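Side-chain contacts in SPbeta prophage-derived uncharacterized protein YorR (Bacillus subtilis, PDB 3KB2), which is of unknown function, binds a guanosine 5'-diphosphate carrying a 3'-phosphate in a P-loop, and may be a nucleotide kinase of the dTMP kinase type: residues A[9-14]-A[113-118]; A[19-24]-A[159-164]; A[66-71]-A[133-138]. One frame throughout, in Å; residues are numbered along the deposited sequence.

Interaction 1 of 3, residues A[9-14]-A[113-118]. With G3D (guanosine-3'-monophosphate-5'-diphosphate), chain C.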
# COMPACT_ATOMS: atom_id res chain seq x y z
N PRO A 9 11.19 -7.89 -1.53
CA PRO A 9 9.91 -7.31 -1.92
C PRO A 9 8.81 -8.36 -1.97
O PRO A 9 9.07 -9.56 -1.90
CB PRO A 9 10.20 -6.73 -3.30
CG PRO A 9 11.22 -7.71 -3.85
CD PRO A 9 12.14 -7.85 -2.66
N ASP A 10 7.57 -7.90 -2.10
CA ASP A 10 6.40 -8.77 -2.17
C ASP A 10 6.41 -9.75 -3.33
O ASP A 10 7.04 -9.52 -4.37
CB ASP A 10 5.13 -7.93 -2.29
CG ASP A 10 4.78 -7.22 -1.01
OD1 ASP A 10 3.71 -6.58 -0.99
OD2 ASP A 10 5.57 -7.29 -0.05
N CYS A 11 5.67 -10.83 -3.15
CA CYS A 11 5.55 -11.85 -4.19
C CYS A 11 6.86 -12.47 -4.62
O CYS A 11 7.08 -12.73 -5.81
CB CYS A 11 4.83 -11.25 -5.39
SG CYS A 11 3.15 -10.71 -5.00
N CYS A 12 7.75 -12.71 -3.66
CA CYS A 12 9.02 -13.32 -3.98
C CYS A 12 9.20 -14.64 -3.24
O CYS A 12 10.31 -15.02 -2.89
CB CYS A 12 10.17 -12.36 -3.68
SG CYS A 12 10.29 -10.97 -4.85
N PHE A 13 8.08 -15.31 -2.99
CA PHE A 13 8.06 -16.61 -2.33
C PHE A 13 8.49 -16.63 -0.87
O PHE A 13 8.67 -17.70 -0.29
CB PHE A 13 8.93 -17.60 -3.13
CG PHE A 13 8.64 -17.64 -4.62
CD1 PHE A 13 7.44 -17.18 -5.14
CD2 PHE A 13 9.56 -18.21 -5.51
CE1 PHE A 13 7.15 -17.29 -6.51
CE2 PHE A 13 9.28 -18.32 -6.88
CZ PHE A 13 8.08 -17.86 -7.37
N LYS A 14 8.65 -15.46 -0.25
CA LYS A 14 9.09 -15.43 1.14
C LYS A 14 8.29 -16.30 2.10
O LYS A 14 8.85 -17.16 2.78
CB LYS A 14 9.13 -13.98 1.66
CG LYS A 14 10.10 -13.10 0.86
CD LYS A 14 10.46 -11.82 1.58
CE LYS A 14 9.22 -11.06 2.03
NZ LYS A 14 8.31 -10.86 0.90
N ARG A 113 -0.26 -8.40 -10.83
CA ARG A 113 -1.43 -8.42 -11.69
C ARG A 113 -2.24 -9.67 -11.39
O ARG A 113 -3.42 -9.60 -11.06
CB ARG A 113 -1.04 -8.43 -13.16
CG ARG A 113 -0.49 -7.12 -13.68
CD ARG A 113 -0.50 -7.09 -15.21
NE ARG A 113 0.47 -7.99 -15.83
CZ ARG A 113 1.78 -7.74 -15.95
NH1 ARG A 113 2.29 -6.60 -15.49
NH2 ARG A 113 2.57 -8.62 -16.56
N VAL A 114 -1.60 -10.83 -11.48
CA VAL A 114 -2.32 -12.07 -11.21
C VAL A 114 -2.86 -12.13 -9.79
O VAL A 114 -3.94 -12.68 -9.56
CB VAL A 114 -1.43 -13.31 -11.46
CG1 VAL A 114 -0.95 -13.31 -12.89
CG2 VAL A 114 -0.26 -13.31 -10.50
N ARG A 115 -2.12 -11.58 -8.84
CA ARG A 115 -2.57 -11.59 -7.46
C ARG A 115 -3.87 -10.80 -7.36
O ARG A 115 -4.73 -11.07 -6.51
CB ARG A 115 -1.52 -10.96 -6.55
CG ARG A 115 -1.97 -10.83 -5.10
CD ARG A 115 -1.47 -9.53 -4.48
NE ARG A 115 -0.28 -9.71 -3.66
CZ ARG A 115 0.30 -8.73 -2.97
NH1 ARG A 115 -0.21 -7.50 -3.00
NH2 ARG A 115 1.38 -8.98 -2.24
N GLY A 116 -4.02 -9.83 -8.25
CA GLY A 116 -5.21 -8.99 -8.26
C GLY A 116 -4.90 -7.64 -7.65
O GLY A 116 -4.98 -7.46 -6.43
N ASP A 117 -4.53 -6.68 -8.50
CA ASP A 117 -4.20 -5.34 -8.04
C ASP A 117 -4.81 -4.24 -8.91
O ASP A 117 -5.41 -3.30 -8.39
CB ASP A 117 -2.68 -5.16 -7.95
CG ASP A 117 -2.06 -5.87 -6.76
OD1 ASP A 117 -2.17 -7.12 -6.68
OD2 ASP A 117 -1.47 -5.19 -5.90
N GLU A 118 -4.65 -4.36 -10.23
CA GLU A 118 -5.19 -3.37 -11.17
C GLU A 118 -4.33 -2.10 -11.17
O GLU A 118 -3.87 -1.63 -12.22
CB GLU A 118 -6.64 -3.01 -10.80
CG GLU A 118 -7.31 -1.98 -11.70
CD GLU A 118 -7.93 -2.60 -12.94
OE1 GLU A 118 -8.47 -1.84 -13.78
OE2 GLU A 118 -7.90 -3.84 -13.08
PB G3D C . 5.54 -13.29 -0.50
O1B G3D C . 4.87 -11.93 -0.69
O2B G3D C . 7.00 -13.35 -0.61
O3B G3D C . 5.06 -13.90 0.96
PA G3D C . 4.40 -15.83 -1.20
O3A G3D C . 4.91 -14.33 -1.48
O1A G3D C . 5.46 -16.68 -0.67
O2A G3D C . 3.09 -15.70 -0.41
O5' G3D C . 4.13 -16.37 -2.75
C5' G3D C . 3.43 -15.33 -3.54
C4' G3D C . 2.79 -16.33 -4.62
O4' G3D C . 3.73 -17.00 -5.48
C3' G3D C . 1.90 -17.37 -4.17
O3' G3D C . 0.74 -17.47 -4.95
C2' G3D C . 2.69 -18.70 -4.00
O2' G3D C . 1.94 -19.76 -4.19
C1' G3D C . 3.52 -18.42 -5.48
N9 G3D C . 4.71 -19.35 -5.51
C8 G3D C . 5.32 -19.85 -4.36
N7 G3D C . 6.28 -20.59 -4.97
C5 G3D C . 6.19 -20.68 -6.36
C6 G3D C . 6.93 -21.32 -7.15
O6 G3D C . 7.96 -22.05 -7.13
N1 G3D C . 6.55 -21.03 -8.57
C2 G3D C . 5.54 -20.24 -8.71
N2 G3D C . 5.23 -19.91 -10.14
N3 G3D C . 4.82 -19.50 -7.88
C4 G3D C . 5.21 -19.86 -6.66
P1 G3D C . -0.54 -17.42 -4.53
O4P G3D C . -1.06 -18.73 -4.27
O5P G3D C . -1.28 -16.85 -5.83
O6P G3D C . -0.96 -16.33 -3.53
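Cys-11, in the loop between strand 3-7 and helix 14-25, lies opposite Arg-115 in the last turn of helix 105-115, their CA atoms 8.8 Å apart, a gap that the arginine side chain bridges. CG of Arg-115 is anti to the backbone N (chi1 175°), and bends at chi2 and chi3 then carry the guanidinium across to the loop. Its NH2 makes a rather long salt bridge of 3.6 Å with Asp-10 OD1, which sits at the edge of the guanidinium and near its plane, although carboxylate and guanidinium are twisted 45° apart. The same NH2 has Cys-11 SG as an oblique neighbour at 3.7 Å. On the other branch, NH1 forms a longer pair with Asp-117 OD2, at 3.9 Å in a poorly ordered segment, so the arginine links two carboxylates. Arg-111, one turn earlier, hydrogen-bonds through NH1 to Cys-11 O.

The rest of the loop is shaped around the nucleotide. Cys-11 N donates to O1B of the ligand's terminal 5'-phosphate at 2.8 Å, while O2B is gripped by three donors: Cys-12 N, Lys-14 N at 2.7 Å and Lys-14 NZ at 3.2 Å. That ammonium also bonds to Pro-9 O from above the carbonyl plane, which ties the lysine back over the loop. The guanine covers one face of the Phe-13 ring. A phosphate cradled by main-chain N-H groups between a strand and a helix, with a lysine at the helix start, is the hallmark of the P-loop, which Arg-115 reaches through Asp-10 and Cys-11.

Interaction 2 of 3, residues A[19-24]-A[159-164]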
# COMPACT_ATOMS: atom_id res chain seq x y z
N ALA A 19 7.25 -21.46 4.97
CA ALA A 19 6.40 -22.60 5.29
C ALA A 19 7.09 -23.93 4.98
O ALA A 19 6.95 -24.89 5.73
CB ALA A 19 5.09 -22.50 4.51
N LYS A 20 7.82 -23.97 3.87
CA LYS A 20 8.53 -25.18 3.46
C LYS A 20 9.73 -25.45 4.37
O LYS A 20 10.03 -26.61 4.70
CB LYS A 20 8.98 -25.04 1.99
CG LYS A 20 7.84 -24.95 0.96
CD LYS A 20 8.37 -24.67 -0.45
CE LYS A 20 7.41 -25.12 -1.56
NZ LYS A 20 6.04 -24.60 -1.40
N LEU A 21 10.42 -24.39 4.78
CA LEU A 21 11.58 -24.54 5.66
C LEU A 21 11.10 -24.98 7.04
O LEU A 21 11.74 -25.79 7.70
CB LEU A 21 12.34 -23.21 5.78
CG LEU A 21 13.06 -22.71 4.51
CD1 LEU A 21 13.62 -21.31 4.75
CD2 LEU A 21 14.18 -23.68 4.13
N SER A 22 9.96 -24.44 7.46
CA SER A 22 9.39 -24.77 8.76
C SER A 22 8.93 -26.22 8.87
O SER A 22 9.07 -26.85 9.92
CB SER A 22 8.22 -23.84 9.06
OG SER A 22 7.64 -24.14 10.32
N LYS A 23 8.37 -26.74 7.79
CA LYS A 23 7.90 -28.12 7.76
C LYS A 23 9.10 -29.04 7.94
O LYS A 23 9.05 -29.99 8.73
CB LYS A 23 7.21 -28.40 6.43
CG LYS A 23 6.56 -29.76 6.33
CD LYS A 23 5.91 -29.91 4.95
CE LYS A 23 5.24 -31.28 4.78
NZ LYS A 23 4.69 -31.47 3.40
N GLU A 24 10.18 -28.76 7.22
CA GLU A 24 11.39 -29.57 7.30
C GLU A 24 12.17 -29.35 8.59
O GLU A 24 12.30 -30.26 9.40
CB GLU A 24 12.31 -29.28 6.11
CG GLU A 24 13.73 -29.88 6.24
CD GLU A 24 13.83 -31.37 5.88
OE1 GLU A 24 14.93 -31.95 6.05
OE2 GLU A 24 12.81 -31.94 5.42
N ASP A 159 18.05 -25.38 -0.98
CA ASP A 159 19.37 -24.74 -0.85
C ASP A 159 19.62 -24.26 0.57
O ASP A 159 20.70 -24.43 1.11
CB ASP A 159 19.50 -23.54 -1.79
CG ASP A 159 20.09 -23.91 -3.14
OD1 ASP A 159 20.37 -25.11 -3.37
OD2 ASP A 159 20.28 -22.99 -3.96
N ILE A 160 18.61 -23.63 1.17
CA ILE A 160 18.73 -23.13 2.52
C ILE A 160 18.86 -24.27 3.53
O ILE A 160 19.60 -24.17 4.50
CB ILE A 160 17.52 -22.23 2.88
CG1 ILE A 160 17.58 -20.94 2.05
CG2 ILE A 160 17.50 -21.94 4.38
CD1 ILE A 160 16.36 -20.03 2.19
N ILE A 161 18.15 -25.36 3.28
CA ILE A 161 18.22 -26.52 4.18
C ILE A 161 19.64 -27.06 4.14
O ILE A 161 20.21 -27.45 5.17
CB ILE A 161 17.23 -27.62 3.73
CG1 ILE A 161 15.80 -27.13 3.98
CG2 ILE A 161 17.50 -28.92 4.51
CD1 ILE A 161 14.74 -28.00 3.40
N PHE A 162 20.21 -27.05 2.94
CA PHE A 162 21.58 -27.50 2.73
C PHE A 162 22.55 -26.66 3.56
O PHE A 162 23.43 -27.20 4.21
CB PHE A 162 21.94 -27.38 1.26
CG PHE A 162 23.41 -27.42 1.00
CD1 PHE A 162 24.11 -28.63 1.04
CD2 PHE A 162 24.12 -26.24 0.77
CE1 PHE A 162 25.49 -28.66 0.85
CE2 PHE A 162 25.50 -26.26 0.58
CZ PHE A 162 26.19 -27.47 0.63
N LEU A 163 22.38 -25.35 3.52
CA LEU A 163 23.23 -24.41 4.26
C LEU A 163 23.15 -24.57 5.77
O LEU A 163 24.16 -24.45 6.46
CB LEU A 163 22.87 -22.96 3.90
CG LEU A 163 23.43 -22.39 2.60
CD1 LEU A 163 22.70 -21.10 2.23
CD2 LEU A 163 24.92 -22.14 2.76
N VAL A 164 21.96 -24.82 6.28
CA VAL A 164 21.79 -24.99 7.72
C VAL A 164 22.51 -26.24 8.17
O VAL A 164 23.18 -26.24 9.21
CB VAL A 164 20.31 -25.11 8.09
CG1 VAL A 164 20.17 -25.56 9.53
CG2 VAL A 164 19.64 -23.77 7.87
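Leu-21 and Ile-161 both hold their first side-chain branch anti to the carbonyl carbon (chi1 near -68° for each), and with these torsions the two chains slide past one another in opposite directions between helices 14-25 and 153-166. Leu-21 CD2 is the methyl wedged between the two isoleucines, 3.8 Å from Ile-161 CG1 and equally 3.8 Å from Ile-160 CG2. The other methyl, CD1, lies against Ile-160 alone, 3.9 Å from its CG2 and 4.0 Å from its CD1, where leucine and isoleucine cross at about a right angle.

One turn further along helix 14-25, Glu-24 closes the outer side with its aliphatic part. With CG anti to the backbone N (chi1 169°), its CG methylene rests 3.6 Å from Ile-161 CD1, again crossing roughly at right angles, and the bend at chi2 then turns the carboxylate off the chain direction, so an acidic residue at an exposed position lends hydrocarbon to the contact. Nothing polar joins the segments, whose axes approach to 10.7 Å and cross at -44°.

Deeper in the protein, Leu-21 also packs on Ile-59 of strand 58-61 and on Ala-157, one turn before Ile-161. Ile-160 rests on Trp-146 of the outer strand 143-147, a ring whose NE1 is hydrogen-bonded to Asp-159 OD2. The two helices thus lie side by side on one layer of the fold, each packed against a strand of the parallel sheet.

Interaction 3 of 3, residues A[66-71]-A[133-138]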
# COMPACT_ATOMS: atom_id res chain seq x y z
N SER A 66 13.60 -4.97 5.92
CA SER A 66 12.37 -4.47 5.33
C SER A 66 11.97 -3.19 6.08
O SER A 66 11.37 -2.30 5.49
CB SER A 66 11.24 -5.49 5.47
OG SER A 66 11.56 -6.69 4.81
N ASN A 67 12.30 -3.10 7.37
CA ASN A 67 11.96 -1.90 8.12
C ASN A 67 12.63 -0.69 7.50
O ASN A 67 12.00 0.34 7.31
CB ASN A 67 12.38 -2.02 9.58
CG ASN A 67 12.17 -0.72 10.33
OD1 ASN A 67 11.04 -0.32 10.60
ND2 ASN A 67 13.26 -0.06 10.67
N LEU A 68 13.92 -0.82 7.18
CA LEU A 68 14.68 0.25 6.56
C LEU A 68 14.09 0.70 5.22
O LEU A 68 14.17 1.88 4.87
CB LEU A 68 16.13 -0.20 6.36
CG LEU A 68 17.08 0.10 7.52
CD1 LEU A 68 16.43 -0.23 8.85
CD2 LEU A 68 18.36 -0.72 7.32
N VAL A 69 13.51 -0.24 4.48
CA VAL A 69 12.90 0.04 3.17
C VAL A 69 11.59 0.81 3.31
O VAL A 69 11.45 1.93 2.79
CB VAL A 69 12.62 -1.30 2.41
CG1 VAL A 69 11.75 -1.07 1.16
CG2 VAL A 69 13.94 -1.95 2.01
N TYR A 70 10.64 0.22 4.04
CA TYR A 70 9.33 0.82 4.22
C TYR A 70 9.27 2.09 5.05
O TYR A 70 8.26 2.80 5.03
CB TYR A 70 8.36 -0.23 4.77
CG TYR A 70 8.10 -1.34 3.77
CD1 TYR A 70 7.53 -1.07 2.53
CD2 TYR A 70 8.48 -2.66 4.05
CE1 TYR A 70 7.34 -2.07 1.58
CE2 TYR A 70 8.29 -3.68 3.11
CZ TYR A 70 7.72 -3.37 1.87
OH TYR A 70 7.55 -4.36 0.93
N ALA A 71 10.34 2.38 5.78
CA ALA A 71 10.39 3.58 6.60
C ALA A 71 10.60 4.79 5.69
O ALA A 71 10.30 5.93 6.06
CB ALA A 71 11.52 3.48 7.62
N ARG A 133 17.67 -3.67 -2.86
CA ARG A 133 19.02 -4.00 -3.30
C ARG A 133 20.04 -3.22 -2.51
O ARG A 133 21.00 -3.79 -2.00
CB ARG A 133 19.19 -3.73 -4.79
CG ARG A 133 18.44 -4.71 -5.65
CD ARG A 133 19.18 -5.00 -6.93
NE ARG A 133 19.32 -3.80 -7.76
CZ ARG A 133 19.87 -3.80 -8.97
NH1 ARG A 133 20.34 -4.93 -9.49
NH2 ARG A 133 19.96 -2.67 -9.66
N GLU A 134 19.82 -1.92 -2.39
CA GLU A 134 20.73 -1.03 -1.68
C GLU A 134 20.86 -1.37 -0.19
O GLU A 134 21.97 -1.41 0.34
CB GLU A 134 20.28 0.42 -1.84
CG GLU A 134 21.36 1.46 -1.57
CD GLU A 134 20.89 2.88 -1.85
OE1 GLU A 134 21.75 3.79 -1.92
OE2 GLU A 134 19.66 3.09 -1.99
N VAL A 135 19.73 -1.61 0.47
CA VAL A 135 19.77 -1.95 1.88
C VAL A 135 20.42 -3.32 2.10
O VAL A 135 21.12 -3.52 3.10
CB VAL A 135 18.36 -1.94 2.52
CG1 VAL A 135 17.47 -2.96 1.84
CG2 VAL A 135 18.46 -2.25 4.01
N MSE A 136 20.20 -4.25 1.18
CA MSE A 136 20.80 -5.58 1.31
C MSE A 136 22.30 -5.55 1.04
O MSE A 136 23.08 -6.22 1.71
CB MSE A 136 20.14 -6.60 0.37
CG MSE A 136 18.69 -6.92 0.69
SE MSE A 136 18.30 -7.24 2.57
CE MSE A 136 19.24 -8.91 2.84
N SER A 137 22.71 -4.77 0.04
CA SER A 137 24.13 -4.65 -0.29
C SER A 137 24.84 -4.04 0.90
O SER A 137 26.00 -4.35 1.18
CB SER A 137 24.33 -3.76 -1.51
OG SER A 137 23.69 -4.31 -2.64
N ASN A 138 24.14 -3.16 1.60
CA ASN A 138 24.71 -2.49 2.76
C ASN A 138 24.53 -3.21 4.08
O ASN A 138 24.86 -2.67 5.14
CB ASN A 138 24.13 -1.09 2.86
CG ASN A 138 24.90 -0.11 2.03
OD1 ASN A 138 25.89 0.46 2.50
ND2 ASN A 138 24.49 0.07 0.79
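Val-135 meets both Leu-68 and Val-69 of helix 64-70, and the residues before and after it in 133-138 build the end of the helix that presents it. Arg-133 comes first, turned to a salt bridge with Glu-130 of its own helix, while its carbonyl O accepts both N and OG of Ser-137. Glu-134 likewise contributes chiefly its carbonyl to this helix end.

Val-135 then spreads its two methyls over the other helix. With chi1 at 61°, CG1 stands between the backbone N and the carbonyl carbon and reaches Val-69 CG2 at 3.7 Å, the two valines crossing at about a right angle. CG2 points to Leu-68, lying 3.6 Å from Leu-68 CD2 and 3.9 Å from Leu-68 CB.

Met-136, a selenomethionine, turns instead toward the sheet and packs on Val-98 and Tyr-100 of strand 96-102. Ser-137 folds its OG back to Arg-133 O at 2.8 Å, from above the carbonyl plane. Asn-138, the first residue to leave helical geometry, holds Glu-134 O with both N and ND2, which arrive from opposite faces of the carbonyl; the ND2 bond is 3.0 Å long and fairly straight at 164°. Val-69 also touches Leu-131 and Tyr-132, extending the apolar seam. The contact joins helix 64-70 to the end of helix 122-137 beside the parallel sheet, whose strand order 2-3-1-4-5 is that of P-loop nucleoside monophosphate kinases.

In the fold
Interaction 1 holds five of the nine residues of the nucleotide pocket; the Asp-10 side chain is about 6 Å from the bound magnesium ion. Interaction 2 lies farther along the two helices that start at the pocket: helix 14-25 begins at the P-loop, and helix 153-166 at Ser-153, which also bonds the ligand, yet the Leu-21 side chain remains about 11 Å from the nucleotide. Interaction 3 touches interaction 1 where Asp-10 OD2 packs 3.7 Å from Tyr-70 OH, and helices 105-115 and 122-137 follow one another in the chain. The centres of interactions 1 and 3 are about 19 Å apart. Interactions 2 and 3, with centres about 24 Å apart, lie on opposite sides of the chain's centre.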